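Local coordinates for protein aspergillopepsin II heavy chain (PDB 1Y43) that forms the heavy chain of a peptidase G1 family acid endopeptidase, which probably hydrolyses protein substrates by a glutamic-type mechanism, at residues 76-81 with 85-90; 107-112 with 122-127; 159-162 with 167-170. All blocks are in the same frame, centred on the assembly; numbering follows the deposited sequence.

Interaction 1 of 3, residues 76-81 with 85-90; sequences SATVEN and GQSVTH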
ATOM      1  N   SER B  76       6.228   8.696  10.456  1.00  4.50           N
ATOM      2  CA  SER B  76       5.036   9.370   9.975  1.00  3.41           C
ATOM      3  C   SER B  76       4.470   8.715   8.714  1.00  4.60           C
ATOM      4  O   SER B  76       5.154   7.953   8.011  1.00  4.32           O
ATOM      5  CB  SER B  76       5.354  10.844   9.679  1.00  5.08           C
ATOM      6  OG  SER B  76       6.343  10.951   8.662  1.00  6.66           O
ATOM      7  N   ALA B  77       3.209   9.018   8.450  1.00  4.05           N
ATOM      8  CA  ALA B  77       2.520   8.517   7.275  1.00  4.16           C
ATOM      9  C   ALA B  77       1.895   9.747   6.636  1.00  4.02           C
ATOM     10  O   ALA B  77       1.231  10.525   7.332  1.00  5.43           O
ATOM     11  CB  ALA B  77       1.443   7.516   7.676  1.00  3.94           C
ATOM     12  N   THR B  78       2.085   9.903   5.331  1.00  4.06           N
ATOM     13  CA  THR B  78       1.549  11.051   4.619  1.00  4.51           C
ATOM     14  C   THR B  78       0.825  10.659   3.348  1.00  5.08           C
ATOM     15  O   THR B  78       1.297   9.800   2.588  1.00  4.78           O
ATOM     16  CB  THR B  78       2.679  12.024   4.244  1.00  5.76           C
ATOM     17  OG1 THR B  78       3.320  12.495   5.441  1.00  6.27           O
ATOM     18  CG2 THR B  78       2.148  13.207   3.420  1.00  6.73           C
ATOM     19  N   VAL B  79      -0.343  11.275   3.145  1.00  4.79           N
ATOM     20  CA  VAL B  79      -1.157  11.064   1.952  1.00  4.94           C
ATOM     21  C   VAL B  79      -1.413  12.440   1.344  1.00  5.26           C
ATOM     22  O   VAL B  79      -1.947  13.346   2.004  1.00  5.91           O
ATOM     23  CB  VAL B  79      -2.531  10.400   2.263  1.00  5.39           C
ATOM     24  CG1 VAL B  79      -3.386  10.336   0.992  1.00  6.16           C
ATOM     25  CG2 VAL B  79      -2.331   8.993   2.834  1.00  6.28           C
ATOM     26  N   GLU B  80      -0.967  12.619   0.114  1.00  5.21           N
ATOM     27  CA  GLU B  80      -1.161  13.880  -0.562  1.00  5.68           C
ATOM     28  C   GLU B  80      -1.991  13.659  -1.807  1.00  5.39           C
ATOM     29  O   GLU B  80      -1.700  12.769  -2.602  1.00  6.22           O
ATOM     30  CB  GLU B  80       0.180  14.463  -0.972  1.00  8.52           C
ATOM     31  CG  GLU B  80       0.063  15.795  -1.690  1.00 13.62           C
ATOM     32  CD  GLU B  80       1.414  16.358  -2.128  1.00 17.67           C
ATOM     33  OE1 GLU B  80       2.417  15.597  -2.175  1.00 17.40           O
ATOM     34  OE2 GLU B  80       1.463  17.570  -2.456  1.00 20.69           O
ATOM     35  N   ASN B  81      -3.064  14.423  -1.937  1.00  4.92           N
ATOM     36  CA  ASN B  81      -3.895  14.342  -3.123  1.00  5.28           C
ATOM     37  C   ASN B  81      -3.373  15.470  -4.010  1.00  6.01           C
ATOM     38  O   ASN B  81      -3.682  16.646  -3.788  1.00  6.96           O
ATOM     39  CB  ASN B  81      -5.361  14.565  -2.773  1.00  5.67           C
ATOM     40  CG  ASN B  81      -6.270  14.367  -3.961  1.00  5.73           C
ATOM     41  OD1 ASN B  81      -5.890  14.657  -5.104  1.00  7.14           O
ATOM     42  ND2 ASN B  81      -7.470  13.873  -3.711  1.00  5.70           N
ATOM     43  N   GLY B  85      -4.578  19.330  -4.088  1.00  9.44           N
ATOM     44  CA  GLY B  85      -3.649  20.081  -3.260  1.00  9.95           C
ATOM     45  C   GLY B  85      -3.741  19.779  -1.768  1.00 11.47           C
ATOM     46  O   GLY B  85      -3.121  20.484  -0.971  1.00 13.76           O
ATOM     47  N   GLN B  86      -4.509  18.760  -1.377  1.00 11.21           N
ATOM     48  CA  GLN B  86      -4.674  18.392   0.046  1.00 11.39           C
ATOM     49  C   GLN B  86      -3.535  17.462   0.476  1.00 10.85           C
ATOM     50  O   GLN B  86      -3.139  16.579  -0.272  1.00 11.44           O
ATOM     51  CB  GLN B  86      -5.997  17.640   0.303  1.00 12.91           C
ATOM     52  CG  GLN B  86      -7.319  18.406   0.116  1.00 17.58           C
ATOM     53  CD  GLN B  86      -8.539  17.458   0.057  1.00 19.27           C
ATOM     54  OE1 GLN B  86      -9.487  17.581   0.835  1.00 21.83           O
ATOM     55  NE2 GLN B  86      -8.497  16.492  -0.862  1.00 20.75           N
ATOM     56  N   SER B  87      -3.072  17.616   1.710  1.00 10.03           N
ATOM     57  CA  SER B  87      -1.995  16.792   2.237  1.00 10.00           C
ATOM     58  C   SER B  87      -2.247  16.599   3.718  1.00  9.42           C
ATOM     59  O   SER B  87      -2.584  17.562   4.420  1.00 10.45           O
ATOM     60  CB  SER B  87      -0.652  17.490   2.015  1.00 10.66           C
ATOM     61  OG  SER B  87       0.436  16.677   2.407  1.00 15.32           O
ATOM     62  N   VAL B  88      -2.174  15.352   4.173  1.00  7.03           N
ATOM     63  CA  VAL B  88      -2.379  15.019   5.579  1.00  7.51           C
ATOM     64  C   VAL B  88      -1.242  14.115   6.045  1.00  6.55           C
ATOM     65  O   VAL B  88      -0.773  13.248   5.300  1.00  6.68           O
ATOM     66  CB  VAL B  88      -3.760  14.305   5.836  1.00  7.97           C
ATOM     67  CG1 VAL B  88      -4.923  15.268   5.568  1.00  9.34           C
ATOM     68  CG2 VAL B  88      -3.920  13.071   4.951  1.00  8.90           C
ATOM     69  N   THR B  89      -0.788  14.338   7.273  1.00  6.75           N
ATOM     70  CA  THR B  89       0.295  13.542   7.838  1.00  6.92           C
ATOM     71  C   THR B  89      -0.037  13.148   9.253  1.00  7.51           C
ATOM     72  O   THR B  89      -0.527  13.978  10.015  1.00  8.18           O
ATOM     73  CB  THR B  89       1.655  14.336   7.903  1.00  7.41           C
ATOM     74  OG1 THR B  89       2.090  14.672   6.575  1.00  7.75           O
ATOM     75  CG2 THR B  89       2.764  13.498   8.600  1.00  6.10           C
ATOM     76  N   HIS B  90       0.201  11.885   9.593  1.00  6.47           N
ATOM     77  CA  HIS B  90       0.013  11.418  10.959  1.00  5.49           C
ATOM     78  C   HIS B  90       1.411  11.117  11.485  1.00  5.48           C
ATOM     79  O   HIS B  90       2.160  10.366  10.857  1.00  4.78           O
ATOM     80  CB  HIS B  90      -0.823  10.142  11.050  1.00  6.45           C
ATOM     81  CG  HIS B  90      -0.991   9.666  12.456  1.00  7.04           C
ATOM     82  ND1 HIS B  90      -1.948  10.174  13.304  1.00  8.47           N
ATOM     83  CD2 HIS B  90      -0.261   8.788  13.203  1.00  8.04           C
ATOM     84  CE1 HIS B  90      -1.804   9.647  14.503  1.00  8.26           C
ATOM     85  NE2 HIS B  90      -0.786   8.805  14.462  1.00  9.64           N
TER
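Gly85 and Gln86 both face Asn81 across the tight end of an antiparallel beta hairpin, which identifies a G1 beta bulge. The bonds to Asn81 O from Gly85 N and Gln86 N are both weak, the second stretched to 3.3 Å. Gly85 has a positive phi, where a CB would press against the preceding carbonyl oxygen. Gln86 O accepts from Asn81 N at 2.7 Å. The side chains of Gln86 and Asn81 then run alongside each other, pointing the same way, with their amide planes 50° apart. No bond links them; Asn81 ND2 and Gln86 NE2 both bond to Thr56 O, so the loop carrying Thr56 is tied to both strands, while Gln86 NE2 also bonds to Thr84 OG1 and Asn81 ND2 to Asp61. At Ser87 the pair with Glu80 is non-hydrogen-bonded, and the hydroxyl OG lies 4.0 Å from Glu80 CB on the face that also carries Thr78 and Thr89. Val88 exchanges two backbone bonds with Val79, and its N donates to Val79 O at 3.0 Å from 21° out of the carbonyl plane. On the buried face, Val88 CG2 packs against Val79 CB at 4.0 Å, and Phe52 touches both valines. Thr89 and Thr78 share a first torsion (-63° in Thr89) that sets each OG1 beside its own backbone N and brings the hydroxyls together in a 2.7 Å hydrogen bond. His90, whose ring stacks on Tyr42, pairs with Ala77: its N donates to Ala77 O, and its O receives Ala77 N at 3.0 Å and a CA-H...O contact from Ser76 CA at 3.2 Å.

Interaction 2 of 3, residues 107-112 with 122-127; sequences WIVEDF and ADFGSV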
ATOM      1  N   TRP B 107       5.415  -1.725  -2.220  1.00  2.62           N
ATOM      2  CA  TRP B 107       4.358  -1.023  -2.953  1.00  2.46           C
ATOM      3  C   TRP B 107       3.366  -2.156  -3.185  1.00  3.36           C
ATOM      4  O   TRP B 107       3.631  -3.066  -3.981  1.00  3.64           O
ATOM      5  CB  TRP B 107       4.902  -0.486  -4.282  1.00  3.68           C
ATOM      6  CG  TRP B 107       6.017   0.511  -4.099  1.00  4.39           C
ATOM      7  CD1 TRP B 107       5.894   1.864  -3.977  1.00  3.77           C
ATOM      8  CD2 TRP B 107       7.420   0.211  -3.979  1.00  4.56           C
ATOM      9  NE1 TRP B 107       7.146   2.422  -3.782  1.00  4.72           N
ATOM     10  CE2 TRP B 107       8.087   1.443  -3.783  1.00  5.40           C
ATOM     11  CE3 TRP B 107       8.165  -0.976  -4.020  1.00  6.11           C
ATOM     12  CZ2 TRP B 107       9.485   1.514  -3.620  1.00  5.49           C
ATOM     13  CZ3 TRP B 107       9.551  -0.900  -3.856  1.00  6.86           C
ATOM     14  CH2 TRP B 107      10.192   0.339  -3.659  1.00  5.46           C
ATOM     15  N   ILE B 108       2.212  -2.085  -2.520  1.00  3.59           N
ATOM     16  CA  ILE B 108       1.256  -3.191  -2.544  1.00  3.79           C
ATOM     17  C   ILE B 108      -0.215  -2.863  -2.811  1.00  4.16           C
ATOM     18  O   ILE B 108      -0.690  -1.789  -2.461  1.00  3.87           O
ATOM     19  CB  ILE B 108       1.300  -3.890  -1.129  1.00  4.62           C
ATOM     20  CG1 ILE B 108       2.717  -4.398  -0.802  1.00  5.21           C
ATOM     21  CG2 ILE B 108       0.272  -5.013  -1.011  1.00  4.75           C
ATOM     22  CD1 ILE B 108       3.183  -5.579  -1.650  1.00  5.12           C
ATOM     23  N   VAL B 109      -0.883  -3.786  -3.516  1.00  3.79           N
ATOM     24  CA  VAL B 109      -2.324  -3.737  -3.734  1.00  3.72           C
ATOM     25  C   VAL B 109      -2.764  -4.985  -2.940  1.00  4.27           C
ATOM     26  O   VAL B 109      -2.303  -6.106  -3.191  1.00  3.71           O
ATOM     27  CB  VAL B 109      -2.730  -3.835  -5.219  1.00  4.18           C
ATOM     28  CG1 VAL B 109      -4.236  -3.985  -5.331  1.00  5.98           C
ATOM     29  CG2 VAL B 109      -2.299  -2.577  -5.964  1.00  4.47           C
ATOM     30  N   GLU B 110      -3.633  -4.781  -1.965  1.00  4.37           N
ATOM     31  CA  GLU B 110      -4.043  -5.862  -1.085  1.00  4.63           C
ATOM     32  C   GLU B 110      -5.524  -6.184  -1.016  1.00  5.05           C
ATOM     33  O   GLU B 110      -6.382  -5.314  -1.213  1.00  5.55           O
ATOM     34  CB  GLU B 110      -3.554  -5.532   0.331  1.00  5.41           C
ATOM     35  CG  GLU B 110      -4.030  -6.489   1.418  1.00  7.30           C
ATOM     36  CD  GLU B 110      -3.516  -6.141   2.811  1.00  9.72           C
ATOM     37  OE1 GLU B 110      -2.710  -5.205   2.968  1.00 10.83           O
ATOM     38  OE2 GLU B 110      -3.924  -6.824   3.762  1.00 11.73           O
ATOM     39  N   ASP B 111      -5.803  -7.460  -0.757  1.00  5.10           N
ATOM     40  CA  ASP B 111      -7.164  -7.915  -0.530  1.00  5.50           C
ATOM     41  C   ASP B 111      -7.139  -8.014   1.005  1.00  6.37           C
ATOM     42  O   ASP B 111      -6.588  -8.962   1.567  1.00  7.56           O
ATOM     43  CB  ASP B 111      -7.401  -9.295  -1.163  1.00  6.30           C
ATOM     44  CG  ASP B 111      -8.843  -9.770  -0.996  1.00  6.56           C
ATOM     45  OD1 ASP B 111      -9.643  -9.040  -0.370  1.00  7.87           O
ATOM     46  OD2 ASP B 111      -9.184 -10.861  -1.481  1.00  7.60           O
ATOM     47  N   PHE B 112      -7.663  -6.995   1.679  1.00  7.10           N
ATOM     48  CA  PHE B 112      -7.629  -6.950   3.139  1.00  7.50           C
ATOM     49  C   PHE B 112      -8.668  -7.806   3.870  1.00  8.76           C
ATOM     50  O   PHE B 112      -9.675  -8.205   3.296  1.00  8.18           O
ATOM     51  CB  PHE B 112      -7.664  -5.491   3.615  1.00  7.24           C
ATOM     52  CG  PHE B 112      -8.863  -4.704   3.146  1.00  7.06           C
ATOM     53  CD1 PHE B 112     -10.041  -4.719   3.883  1.00  8.10           C
ATOM     54  CD2 PHE B 112      -8.807  -3.922   1.985  1.00  7.05           C
ATOM     55  CE1 PHE B 112     -11.142  -3.959   3.496  1.00  7.82           C
ATOM     56  CE2 PHE B 112      -9.901  -3.157   1.587  1.00  7.52           C
ATOM     57  CZ  PHE B 112     -11.076  -3.178   2.342  1.00  7.46           C
ATOM     58  N   ALA B 122     -12.181  -6.488  -5.416  1.00  5.69           N
ATOM     59  CA  ALA B 122     -12.662  -5.658  -6.516  1.00  5.21           C
ATOM     60  C   ALA B 122     -11.795  -5.703  -7.782  1.00  5.45           C
ATOM     61  O   ALA B 122     -10.581  -5.898  -7.715  1.00  5.22           O
ATOM     62  CB  ALA B 122     -12.795  -4.212  -6.048  1.00  4.76           C
ATOM     63  N   ASP B 123     -12.439  -5.539  -8.938  1.00  5.54           N
ATOM     64  CA  ASP B 123     -11.714  -5.454 -10.207  1.00  6.00           C
ATOM     65  C   ASP B 123     -11.388  -3.958 -10.321  1.00  5.84           C
ATOM     66  O   ASP B 123     -12.260  -3.134 -10.590  1.00  6.18           O
ATOM     67  CB  ASP B 123     -12.589  -5.890 -11.382  1.00  6.60           C
ATOM     68  CG  ASP B 123     -11.866  -5.791 -12.719  1.00  7.90           C
ATOM     69  OD1 ASP B 123     -10.779  -5.173 -12.803  1.00  8.29           O
ATOM     70  OD2 ASP B 123     -12.388  -6.341 -13.703  1.00 10.05           O
ATOM     71  N   PHE B 124     -10.129  -3.618 -10.078  1.00  6.37           N
ATOM     72  CA  PHE B 124      -9.657  -2.233 -10.124  1.00  5.89           C
ATOM     73  C   PHE B 124      -8.978  -1.880 -11.449  1.00  7.17           C
ATOM     74  O   PHE B 124      -8.387  -0.806 -11.568  1.00  7.52           O
ATOM     75  CB  PHE B 124      -8.670  -1.990  -8.967  1.00  6.56           C
ATOM     76  CG  PHE B 124      -7.585  -3.036  -8.876  1.00  5.25           C
ATOM     77  CD1 PHE B 124      -6.434  -2.941  -9.649  1.00  5.51           C
ATOM     78  CD2 PHE B 124      -7.735  -4.146  -8.049  1.00  5.84           C
ATOM     79  CE1 PHE B 124      -5.461  -3.941  -9.608  1.00  4.78           C
ATOM     80  CE2 PHE B 124      -6.765  -5.143  -8.006  1.00  5.76           C
ATOM     81  CZ  PHE B 124      -5.630  -5.038  -8.782  1.00  5.29           C
ATOM     82  N   GLY B 125      -9.020  -2.797 -12.418  1.00  6.56           N
ATOM     83  CA  GLY B 125      -8.380  -2.558 -13.696  1.00  7.78           C
ATOM     84  C   GLY B 125      -6.889  -2.730 -13.524  1.00  7.53           C
ATOM     85  O   GLY B 125      -6.375  -3.843 -13.547  1.00  8.75           O
ATOM     86  N   SER B 126      -6.202  -1.630 -13.265  1.00  8.22           N
ATOM     87  CA  SER B 126      -4.763  -1.663 -13.071  1.00  9.88           C
ATOM     88  C   SER B 126      -4.375  -0.505 -12.160  1.00  9.51           C
ATOM     89  O   SER B 126      -5.092   0.503 -12.096  1.00 10.46           O
ATOM     90  CB  SER B 126      -4.066  -1.528 -14.428  1.00 11.75           C
ATOM     91  OG  SER B 126      -2.730  -1.934 -14.344  1.00 18.70           O
ATOM     92  N   VAL B 127      -3.318  -0.694 -11.378  1.00  8.05           N
ATOM     93  CA  VAL B 127      -2.797   0.355 -10.506  1.00  7.20           C
ATOM     94  C   VAL B 127      -1.306   0.427 -10.800  1.00  6.30           C
ATOM     95  O   VAL B 127      -0.619  -0.597 -10.806  1.00  6.84           O
ATOM     96  CB  VAL B 127      -2.987   0.044  -8.992  1.00  8.00           C
ATOM     97  CG1 VAL B 127      -2.200   1.033  -8.147  1.00  8.24           C
ATOM     98  CG2 VAL B 127      -4.463   0.112  -8.612  1.00  8.57           C
TER
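Two sheets of a beta sandwich meet where Val109, on strand 104-114 of the mixed sheet, packs on Phe124, in the loop leading into strand 126-136 of the antiparallel sheet, and on Val127 of that strand. The contact is wholly apolar, with no hydrogen bond between the segments, and the CA atoms of Val109 and Val127 stand 7.9 Å apart, too far for a shared ladder. The CB atoms of Val109, Phe124 and Val127 all point toward the opposing segment. Val109 divides its two methyls between the partners. Its CG1, anti to the backbone N (chi1 172°), reaches the far end of the Phe124 ring, 3.9 Å from both Phe124 CE2 and Phe124 CZ. The same Val109 CG1 lies 4.2 Å from the Phe124 centroid and 28° off the ring normal, an off-centre CH-pi contact. The other methyl, Val109 CG2, rests 4.1 Å from Val127 CB. Val170 of the adjacent strand touches both Val109 and the phenyl ring, adding to this buried cluster. An Asx turn shapes the backbone beside Phe124: Gly125 N donates to Asp123 OD1 at 3.0 Å, approaching that oxygen end-on, and Gly125 takes a positive phi before the strand begins. Side chains alone thus bridge the two layers of a beta sandwich, the fold expected from the family's place in the concanavalin clan.

Interaction 3 of 3, residues 159-162 with 167-170; sequences TETS and SVTV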
ATOM      1  N   THR B 159      -4.154 -11.477  -9.936  1.00  6.87           N
ATOM      2  CA  THR B 159      -3.342 -10.328 -10.339  1.00  6.78           C
ATOM      3  C   THR B 159      -2.098 -10.740 -11.114  1.00  7.84           C
ATOM      4  O   THR B 159      -1.642 -11.888 -11.030  1.00  8.44           O
ATOM      5  CB  THR B 159      -2.837  -9.487  -9.111  1.00  6.30           C
ATOM      6  OG1 THR B 159      -1.966 -10.282  -8.296  1.00  5.90           O
ATOM      7  CG2 THR B 159      -3.996  -8.992  -8.261  1.00  5.48           C
ATOM      8  N   GLU B 160      -1.569  -9.783 -11.866  1.00  7.72           N
ATOM      9  CA  GLU B 160      -0.332  -9.929 -12.616  1.00  9.76           C
ATOM     10  C   GLU B 160       0.447  -8.640 -12.327  1.00  8.56           C
ATOM     11  O   GLU B 160      -0.053  -7.534 -12.554  1.00  8.38           O
ATOM     12  CB  GLU B 160      -0.592 -10.065 -14.118  1.00 13.71           C
ATOM     13  CG  GLU B 160      -1.006 -11.466 -14.537  1.00 23.03           C
ATOM     14  CD  GLU B 160      -1.450 -11.545 -15.996  1.00 27.96           C
ATOM     15  OE1 GLU B 160      -1.234 -10.549 -16.747  1.00 31.84           O
ATOM     16  OE2 GLU B 160      -2.036 -12.592 -16.394  1.00 31.03           O
ATOM     17  N   THR B 161       1.667  -8.788 -11.831  1.00  7.54           N
ATOM     18  CA  THR B 161       2.477  -7.641 -11.477  1.00  7.88           C
ATOM     19  C   THR B 161       3.736  -7.548 -12.325  1.00  8.77           C
ATOM     20  O   THR B 161       4.347  -8.563 -12.655  1.00  9.15           O
ATOM     21  CB  THR B 161       2.863  -7.717  -9.972  1.00  7.90           C
ATOM     22  OG1 THR B 161       1.677  -7.608  -9.176  1.00  8.34           O
ATOM     23  CG2 THR B 161       3.829  -6.609  -9.586  1.00  7.85           C
ATOM     24  N   SER B 162       4.080  -6.331 -12.719  1.00  8.89           N
ATOM     25  CA  SER B 162       5.289  -6.082 -13.499  1.00 11.06           C
ATOM     26  C   SER B 162       5.988  -4.863 -12.881  1.00 11.26           C
ATOM     27  O   SER B 162       5.334  -3.953 -12.353  1.00 10.28           O
ATOM     28  CB  SER B 162       4.954  -5.841 -14.982  1.00 11.36           C
ATOM     29  OG  SER B 162       4.045  -4.772 -15.158  1.00 16.08           O
ATOM     30  N   SER B 167       8.865   2.004 -11.396  1.00  9.65           N
ATOM     31  CA  SER B 167       7.430   1.813 -11.247  1.00  8.43           C
ATOM     32  C   SER B 167       7.050   0.370 -10.976  1.00  8.50           C
ATOM     33  O   SER B 167       7.862  -0.553 -11.149  1.00  8.38           O
ATOM     34  CB  SER B 167       6.692   2.300 -12.502  1.00  9.85           C
ATOM     35  OG  SER B 167       6.996   1.500 -13.641  1.00 11.32           O
ATOM     36  N   VAL B 168       5.822   0.206 -10.485  1.00  6.77           N
ATOM     37  CA  VAL B 168       5.255  -1.097 -10.181  1.00  5.99           C
ATOM     38  C   VAL B 168       3.824  -1.052 -10.718  1.00  6.15           C
ATOM     39  O   VAL B 168       3.077  -0.137 -10.377  1.00  6.37           O
ATOM     40  CB  VAL B 168       5.195  -1.334  -8.653  1.00  5.96           C
ATOM     41  CG1 VAL B 168       4.600  -2.706  -8.349  1.00  6.79           C
ATOM     42  CG2 VAL B 168       6.578  -1.201  -8.038  1.00  7.05           C
ATOM     43  N   THR B 169       3.447  -2.010 -11.556  1.00  5.15           N
ATOM     44  CA  THR B 169       2.099  -2.058 -12.099  1.00  5.97           C
ATOM     45  C   THR B 169       1.432  -3.366 -11.687  1.00  5.66           C
ATOM     46  O   THR B 169       2.014  -4.438 -11.860  1.00  6.67           O
ATOM     47  CB  THR B 169       2.100  -1.975 -13.652  1.00  6.92           C
ATOM     48  OG1 THR B 169       2.636  -0.712 -14.072  1.00  8.98           O
ATOM     49  CG2 THR B 169       0.697  -2.142 -14.208  1.00  8.01           C
ATOM     50  N   VAL B 170       0.253  -3.262 -11.084  1.00  4.67           N
ATOM     51  CA  VAL B 170      -0.521  -4.427 -10.669  1.00  5.33           C
ATOM     52  C   VAL B 170      -1.801  -4.403 -11.488  1.00  4.89           C
ATOM     53  O   VAL B 170      -2.544  -3.419 -11.460  1.00  4.75           O
ATOM     54  CB  VAL B 170      -0.903  -4.383  -9.157  1.00  4.18           C
ATOM     55  CG1 VAL B 170      -1.716  -5.626  -8.777  1.00  4.95           C
ATOM     56  CG2 VAL B 170       0.340  -4.273  -8.296  1.00  6.02           C
TER
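The flat groups joining Ser162 and Thr169 are backbone peptides of an antiparallel beta hairpin, linked by N-H...O bonds between the strands, while side chains occupy the two faces of the sheet: Thr161 and Val170 on one, Ser162 and Thr169 on the other. Ser162 N donates to Thr169 O at 2.9 Å within the carbonyl plane, and Thr169 N returns a bond to Ser162 O at 2.8 Å. The two reciprocal bonds make Ser162 with Thr169 the hydrogen-bonded pair; the second is almost straight (178°). Thr169 O is used again, by a CA-H...O contact from Thr161 CA at 3.3 Å. Thr161 and Val170 form the non-hydrogen-bonded pair. With chi1 at -65°, Thr161 OG1 sits beside its own backbone N, 3.7 Å from Val170 CG2, while Thr161 CG2 extends to Val168 CG1 at 4.2 Å. Val170 CG1 touches Thr159 CB at 4.0 Å. The hydroxyls of Thr159 and Thr161 both bond to Asp150 OD1 on the neighbouring strand, so the polar ends of this buried face are satisfied within the sheet, and a second protein chain packs on Thr159, Thr161, Val168 and Val170. On the reverse face, Thr169 OG1 bonds to Thr128 OG1 of the strand on its far flank, and Ser162 OG lies 3.7 Å from Thr169 CB.

Interactions 2 and 3 meet directly, their centres 10 Å apart, because strands 126-136 and 168-172 are neighbours in one sheet. The distance of 2.8 Å between Val127 O and Val170 N indicates a probable hydrogen bond, as does 3.2 Å between Ser126 OG and Val170 O. Interaction 3 thus pairs strands within that sheet, whereas interaction 2 joins it to the other layer. Interaction 1 belongs to the hairpin of strands 74-81 and 86-92, on the opposite side of the chain's centre, with nearest atoms about 11 Å from interaction 2 and about 16 Å from interaction 3. The other protein chain extends the ladder of strand 107-110 and packs on interaction 3, but does not touch interaction 1.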